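Side-chain contacts in transcriptional regulator, AraC family (Pseudomonas putida, PDB 3GRA), which probably regulates transcription by binding specific DNA sequences, the piece described here being its DJ-1/PfpI-like domain and not the helix-turn-helix part: residues H15-M18 with A19-T22; L33-A36 with D37-Q40; R143-A147 with S148-D152. One frame throughout, in Å; residues are numbered along the deposited sequence.

Contact 1: H15-M18 with A19-T22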
loop_
_atom_site.group_PDB
_atom_site.type_symbol
_atom_site.label_atom_id
_atom_site.label_comp_id
_atom_site.label_asym_id
_atom_site.label_seq_id
_atom_site.Cartn_x
_atom_site.Cartn_y
_atom_site.Cartn_z
ATOM N N HIS A 15 -3.978 -6.697 9.205
ATOM C CA HIS A 15 -2.646 -6.127 9.437
ATOM C C HIS A 15 -1.652 -6.446 8.320
ATOM O O HIS A 15 -0.445 -6.521 8.549
ATOM C CB HIS A 15 -2.091 -6.603 10.790
ATOM C CG HIS A 15 -3.042 -6.409 11.933
ATOM N ND1 HIS A 15 -3.783 -5.260 12.094
ATOM C CD2 HIS A 15 -3.366 -7.214 12.973
ATOM C CE1 HIS A 15 -4.526 -5.363 13.181
ATOM N NE2 HIS A 15 -4.290 -6.539 13.734
ATOM N N PHE A 16 -2.170 -6.623 7.110
ATOM C CA PHE A 16 -1.342 -6.932 5.948
ATOM C C PHE A 16 -0.402 -5.767 5.633
ATOM O O PHE A 16 -0.763 -4.595 5.794
ATOM C CB PHE A 16 -2.239 -7.200 4.735
ATOM C CG PHE A 16 -2.940 -5.965 4.202
ATOM C CD1 PHE A 16 -2.349 -5.188 3.207
ATOM C CD2 PHE A 16 -4.200 -5.600 4.676
ATOM C CE1 PHE A 16 -3.003 -4.072 2.685
ATOM C CE2 PHE A 16 -4.867 -4.486 4.163
ATOM C CZ PHE A 16 -4.270 -3.715 3.162
ATOM N N SER A 17 0.810 -6.094 5.202
ATOM C CA SER A 17 1.776 -5.069 4.829
ATOM C C SER A 17 1.169 -4.245 3.683
ATOM O O SER A 17 0.976 -4.748 2.576
ATOM C CB SER A 17 3.066 -5.739 4.375
ATOM O OG SER A 17 3.910 -4.795 3.756
HETATM N N MSE A 18 0.849 -2.984 3.937
HETATM C CA MSE A 18 0.235 -2.172 2.883
HETATM C C MSE A 18 1.194 -1.848 1.744
HETATM O O MSE A 18 0.794 -1.784 0.576
HETATM C CB MSE A 18 -0.316 -0.855 3.454
HETATM C CG MSE A 18 -0.883 0.074 2.388
HETATM SE SE MSE A 18 -2.483 -0.435 1.744
HETATM C CE MSE A 18 -3.492 0.567 2.830
ATOM N N ALA A 19 2.455 -1.637 2.105
ATOM C CA ALA A 19 3.507 -1.312 1.153
ATOM C C ALA A 19 3.790 -2.500 0.227
ATOM O O ALA A 19 4.125 -2.316 -0.945
ATOM C CB ALA A 19 4.779 -0.913 1.903
ATOM N N SER A 20 3.671 -3.713 0.763
ATOM C CA SER A 20 3.901 -4.894 -0.048
ATOM C C SER A 20 2.782 -4.976 -1.076
ATOM O O SER A 20 3.012 -5.154 -2.276
ATOM C CB SER A 20 3.899 -6.161 0.819
ATOM O OG SER A 20 5.070 -6.240 1.596
ATOM N N PHE A 21 1.559 -4.822 -0.594
ATOM C CA PHE A 21 0.402 -4.903 -1.466
ATOM C C PHE A 21 0.324 -3.802 -2.530
ATOM O O PHE A 21 0.083 -4.088 -3.700
ATOM C CB PHE A 21 -0.879 -4.900 -0.641
ATOM C CG PHE A 21 -2.124 -4.967 -1.472
ATOM C CD1 PHE A 21 -2.343 -6.039 -2.334
ATOM C CD2 PHE A 21 -3.069 -3.957 -1.407
ATOM C CE1 PHE A 21 -3.483 -6.093 -3.113
ATOM C CE2 PHE A 21 -4.218 -4.003 -2.187
ATOM C CZ PHE A 21 -4.427 -5.066 -3.040
ATOM N N THR A 22 0.522 -2.552 -2.125
ATOM C CA THR A 22 0.436 -1.439 -3.062
ATOM C C THR A 22 1.551 -1.428 -4.110
ATOM O O THR A 22 1.316 -1.044 -5.256
ATOM C CB THR A 22 0.418 -0.083 -2.327
ATOM O OG1 THR A 22 1.654 0.108 -1.627
ATOM C CG2 THR A 22 -0.734 -0.037 -1.338
#
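The loop leaving strand 6-12 turns at S17 into helix 18-34, and the first turn is fixed by two i to i+4 bonds, F21 N to S17 O at 3.2 Å and T22 N to M18 O at 2.8 Å. S17 stands at the N-cap position: its OG, anti to the backbone N (chi1 168°), lies 2.8 Å from S20 OG, to which it is hydrogen-bonded. The small hydroxyls suit this buried start, because each can donate or accept a hydrogen bond. T22 OG1 stands between its own backbone N and carbonyl carbon (chi1 64°), which points it back one turn, to M18 O at the start of the helix, 3.0 Å away. M18 O thus holds two donors, T22 N and OG1, on opposite faces of its carbonyl plane. The methyl branch CG2 meanwhile packs 3.6 Å from the SE of selenomethionine M18, the two side chains crossing at about a right angle. A valine in place of T22 would probably leave M18 O with the amide alone and lose the second tie on the first turn. Separately, the F16 ring brings CE1 to 4.0 Å from F21 CB, the two side chains crossing obliquely. F21 also meets F10 edge-to-face, while M18 and T22 pack on T22 and M18 of the second subunit. With S17 at the N-cap position, the stretch opens the helix of a beta-alpha-beta unit in the DJ-1/PfpI fold.

Contact 2: L33-A36 with D37-Q40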
loop_
_atom_site.group_PDB
_atom_site.type_symbol
_atom_site.label_atom_id
_atom_site.label_comp_id
_atom_site.label_asym_id
_atom_site.label_seq_id
_atom_site.Cartn_x
_atom_site.Cartn_y
_atom_site.Cartn_z
ATOM N N LEU A 33 -0.870 0.059 -18.069
ATOM C CA LEU A 33 -0.714 1.411 -18.588
ATOM C C LEU A 33 0.014 1.400 -19.936
ATOM O O LEU A 33 -0.280 2.209 -20.817
ATOM C CB LEU A 33 0.077 2.261 -17.591
ATOM C CG LEU A 33 -0.249 3.755 -17.545
ATOM C CD1 LEU A 33 -1.377 3.977 -16.547
ATOM C CD2 LEU A 33 0.971 4.560 -17.133
ATOM N N LEU A 34 0.961 0.474 -20.083
ATOM C CA LEU A 34 1.760 0.344 -21.299
ATOM C C LEU A 34 1.225 -0.739 -22.234
ATOM O O LEU A 34 1.438 -0.682 -23.446
ATOM C CB LEU A 34 3.208 0.027 -20.928
ATOM C CG LEU A 34 3.878 0.989 -19.948
ATOM C CD1 LEU A 34 5.247 0.460 -19.560
ATOM C CD2 LEU A 34 3.985 2.366 -20.581
ATOM N N ARG A 35 0.547 -1.730 -21.663
ATOM C CA ARG A 35 -0.038 -2.822 -22.436
ATOM C C ARG A 35 -1.415 -3.127 -21.861
ATOM O O ARG A 35 -1.529 -3.722 -20.791
ATOM C CB ARG A 35 0.836 -4.066 -22.347
ATOM C CG ARG A 35 0.338 -5.238 -23.173
ATOM C CD ARG A 35 1.155 -6.483 -22.860
ATOM N NE ARG A 35 0.759 -7.650 -23.640
ATOM C CZ ARG A 35 -0.430 -8.239 -23.568
ATOM N NH1 ARG A 35 -1.357 -7.769 -22.747
ATOM N NH2 ARG A 35 -0.690 -9.307 -24.313
ATOM N N ALA A 36 -2.454 -2.715 -22.581
ATOM C CA ALA A 36 -3.837 -2.902 -22.153
ATOM C C ALA A 36 -4.223 -4.323 -21.756
ATOM O O ALA A 36 -3.750 -5.298 -22.337
ATOM C CB ALA A 36 -4.784 -2.394 -23.238
ATOM N N ASP A 37 -5.111 -4.401 -20.765
ATOM C CA ASP A 37 -5.632 -5.646 -20.208
ATOM C C ASP A 37 -4.636 -6.798 -20.092
ATOM O O ASP A 37 -4.925 -7.933 -20.477
ATOM C CB ASP A 37 -6.876 -6.108 -20.980
ATOM C CG ASP A 37 -6.602 -6.339 -22.446
ATOM O OD1 ASP A 37 -5.676 -7.116 -22.764
ATOM O OD2 ASP A 37 -7.318 -5.741 -23.278
ATOM N N SER A 38 -3.460 -6.504 -19.554
ATOM C CA SER A 38 -2.463 -7.546 -19.362
ATOM C C SER A 38 -2.841 -8.293 -18.084
ATOM O O SER A 38 -2.659 -9.500 -17.983
ATOM C CB SER A 38 -1.071 -6.932 -19.212
ATOM O OG SER A 38 -0.718 -6.189 -20.363
ATOM N N PHE A 39 -3.402 -7.559 -17.126
ATOM C CA PHE A 39 -3.800 -8.131 -15.835
ATOM C C PHE A 39 -5.163 -7.652 -15.320
ATOM O O PHE A 39 -5.548 -6.503 -15.523
ATOM C CB PHE A 39 -2.774 -7.764 -14.754
ATOM C CG PHE A 39 -1.386 -8.259 -15.019
ATOM C CD1 PHE A 39 -1.057 -9.587 -14.812
ATOM C CD2 PHE A 39 -0.395 -7.383 -15.444
ATOM C CE1 PHE A 39 0.235 -10.038 -15.018
ATOM C CE2 PHE A 39 0.902 -7.828 -15.654
ATOM C CZ PHE A 39 1.218 -9.157 -15.439
ATOM N N GLN A 40 -5.857 -8.549 -14.625
ATOM C CA GLN A 40 -7.134 -8.256 -13.974
ATOM C C GLN A 40 -6.907 -8.710 -12.526
ATOM O O GLN A 40 -6.499 -9.849 -12.282
ATOM C CB GLN A 40 -8.285 -9.069 -14.574
ATOM C CG GLN A 40 -8.458 -8.914 -16.064
ATOM C CD GLN A 40 -9.666 -9.675 -16.580
ATOM O OE1 GLN A 40 -10.800 -9.205 -16.475
ATOM N NE2 GLN A 40 -9.429 -10.864 -17.132
#
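With CG anti to the backbone N (chi1 -177°) and the chain extended as far as NE, R35 runs out alongside S38; a turn at the last torsion (chi4 -64°) then brings NH1 back so that S38 OG lies at the edge of the guanidinium. S38 in turn sets its OG beside its own backbone N, facing the arginine. The hydroxyl is shared: OG donates a hydrogen bond to R35 O at 2.6 Å and accepts one from R35 NH1 at 2.9 Å. Neither bond is ideal, for OG sits above the carbonyl plane of R35, and the bond from NH1 is bent, with OG tilted somewhat from the guanidinium plane. The aliphatic CG and CD of R35 lie alongside the same oxygen. Serine suits the spot because one short hydroxyl can both donate and accept, and arginine because its long chain can reach round the turn. The carboxylate of D37 stays beyond a salt bridge, with OD1 4.4 Å from R35 NH1, though its charge may still favour the guanidinium weakly. This turn links helix 18-34 to strand 39-45 in a beta-alpha-beta unit; N32 OD1 binds S38 N and F39 N from the helix, while Y176 of helix 161-176 packs on both R35 and S38, and L180 of helix 178-188 touches R35.

Contact 3: R143-A147 with S148-D152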
loop_
_atom_site.group_PDB
_atom_site.type_symbol
_atom_site.label_atom_id
_atom_site.label_comp_id
_atom_site.label_asym_id
_atom_site.label_seq_id
_atom_site.Cartn_x
_atom_site.Cartn_y
_atom_site.Cartn_z
ATOM N N ARG A 143 11.857 -25.210 1.088
ATOM C CA ARG A 143 13.165 -24.582 1.198
ATOM C C ARG A 143 13.010 -23.078 1.366
ATOM O O ARG A 143 12.124 -22.460 0.776
ATOM C CB ARG A 143 13.994 -24.890 -0.052
ATOM C CG ARG A 143 14.068 -26.374 -0.345
ATOM C CD ARG A 143 14.717 -26.650 -1.672
ATOM N NE ARG A 143 13.867 -26.266 -2.796
ATOM C CZ ARG A 143 13.044 -27.090 -3.434
ATOM N NH1 ARG A 143 12.946 -28.363 -3.058
ATOM N NH2 ARG A 143 12.341 -26.648 -4.471
ATOM N N ILE A 144 13.865 -22.500 2.195
ATOM C CA ILE A 144 13.837 -21.075 2.440
ATOM C C ILE A 144 14.926 -20.453 1.589
ATOM O O ILE A 144 16.114 -20.746 1.772
ATOM C CB ILE A 144 14.129 -20.742 3.921
ATOM C CG1 ILE A 144 13.209 -21.551 4.839
ATOM C CG2 ILE A 144 13.918 -19.260 4.162
ATOM C CD1 ILE A 144 11.758 -21.282 4.627
ATOM N N THR A 145 14.522 -19.604 0.650
ATOM C CA THR A 145 15.475 -18.934 -0.223
ATOM C C THR A 145 16.156 -17.804 0.537
ATOM O O THR A 145 15.499 -17.045 1.236
ATOM C CB THR A 145 14.784 -18.292 -1.425
ATOM O OG1 THR A 145 13.922 -19.249 -2.050
ATOM C CG2 THR A 145 15.828 -17.789 -2.433
ATOM N N PRO A 146 17.484 -17.684 0.418
ATOM C CA PRO A 146 18.159 -16.593 1.129
ATOM C C PRO A 146 18.094 -15.286 0.327
ATOM O O PRO A 146 19.121 -14.671 0.058
ATOM C CB PRO A 146 19.589 -17.114 1.290
ATOM C CG PRO A 146 19.771 -17.984 0.103
ATOM C CD PRO A 146 18.450 -18.684 -0.075
ATOM N N ALA A 147 16.887 -14.869 -0.046
ATOM C CA ALA A 147 16.669 -13.641 -0.831
ATOM C C ALA A 147 15.235 -13.127 -0.621
ATOM O O ALA A 147 14.336 -13.892 -0.270
ATOM C CB ALA A 147 16.915 -13.916 -2.329
ATOM N N SER A 148 15.012 -11.843 -0.883
ATOM C CA SER A 148 13.705 -11.233 -0.642
ATOM C C SER A 148 12.494 -11.692 -1.481
ATOM O O SER A 148 11.352 -11.449 -1.086
ATOM C CB SER A 148 13.843 -9.709 -0.712
ATOM O OG SER A 148 14.061 -9.279 -2.050
ATOM N N PHE A 149 12.724 -12.308 -2.637
ATOM C CA PHE A 149 11.617 -12.814 -3.460
ATOM C C PHE A 149 12.004 -14.153 -4.060
ATOM O O PHE A 149 13.169 -14.507 -4.068
ATOM C CB PHE A 149 11.202 -11.843 -4.574
ATOM C CG PHE A 149 12.277 -11.563 -5.583
ATOM C CD1 PHE A 149 12.133 -11.958 -6.915
ATOM C CD2 PHE A 149 13.413 -10.867 -5.215
ATOM C CE1 PHE A 149 13.105 -11.655 -7.867
ATOM C CE2 PHE A 149 14.399 -10.550 -6.152
ATOM C CZ PHE A 149 14.245 -10.943 -7.484
ATOM N N THR A 150 11.012 -14.893 -4.545
ATOM C CA THR A 150 11.227 -16.221 -5.103
ATOM C C THR A 150 10.218 -16.530 -6.208
ATOM O O THR A 150 9.009 -16.428 -6.004
ATOM C CB THR A 150 11.085 -17.316 -4.000
ATOM O OG1 THR A 150 12.125 -17.156 -3.026
ATOM C CG2 THR A 150 11.168 -18.736 -4.626
ATOM N N LEU A 151 10.734 -16.916 -7.366
ATOM C CA LEU A 151 9.919 -17.246 -8.523
ATOM C C LEU A 151 10.238 -18.684 -8.863
ATOM O O LEU A 151 11.122 -18.964 -9.668
ATOM C CB LEU A 151 10.288 -16.346 -9.693
ATOM C CG LEU A 151 10.245 -14.843 -9.397
ATOM C CD1 LEU A 151 11.178 -14.125 -10.351
ATOM C CD2 LEU A 151 8.805 -14.325 -9.491
ATOM N N ASP A 152 9.528 -19.598 -8.217
ATOM C CA ASP A 152 9.748 -21.014 -8.436
ATOM C C ASP A 152 8.512 -21.644 -9.051
ATOM O O ASP A 152 7.583 -22.020 -8.348
ATOM C CB ASP A 152 10.091 -21.684 -7.105
ATOM C CG ASP A 152 10.348 -23.163 -7.248
ATOM O OD1 ASP A 152 10.650 -23.610 -8.375
ATOM O OD2 ASP A 152 10.261 -23.874 -6.227
#
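T145 and T150 meet hydroxyl to hydroxyl across the bend between strand 142-144 and strand 149-152, the latter an outermost strand, within this chain, of the main mixed sheet in this DJ-1/PfpI-type fold. The bend is tightened by an inverse gamma turn centred on P146, with a weak bond from A147 N to T145 O at 2.9 Å; a proline, its phi fixed by the ring, fits such a turn. Although the legs run 133° apart, they do not pair with each other: strand 142-144 pairs with 123-125 and strand 149-152 with 155-158, so this is not a hairpin. From T145 the CB points toward the other leg and comes within 3.3 Å of T150 OG1. Its methyl, CG2, lies anti to the backbone N and stays 3.8 Å from that same oxygen. The tip, OG1, takes the place beside the backbone N (chi1 -50°) and reaches T150 OG1 at 2.9 Å, with T150 CG2 the next atom it meets. Threonine suits both places, since its hydroxyl can donate and accept: T145 OG1 also bonds C125 O, and T150 OG1 bonds S126 OG. Either oxygen of the pair could donate. Farther out, R143 and D152 form a long salt bridge, their side chains crossing at about a right angle. Each has a firmer partner, D122 for R143 NH1 and the backbone N of G124 for D152 OD2. Guanidinium and carboxylate planes are turned 56° apart, and D152 OD2 lies at the edge of the guanidinium, 3.9 Å from NH2.

Contact 1 is buried, contact 2 partly so, and contact 3 lies at the surface. Contacts 1 and 2 are at the two ends of helix 18-34, with centres about 22 Å apart: the first opens the helix, the second carries the chain from it into strand 39-45. Contact 3 touches neither, but its strand 149-152 forms one edge of the main sheet, within this chain, while 39-45 lies next to the strand at the other edge. The chemistry follows the place. Contact 1 joins uncharged hydroxyls to apolar packing, some of it against the second subunit, whereas contacts 2 and 3 add an arginine to serine or threonine hydroxyls where the chain turns nearer the surface.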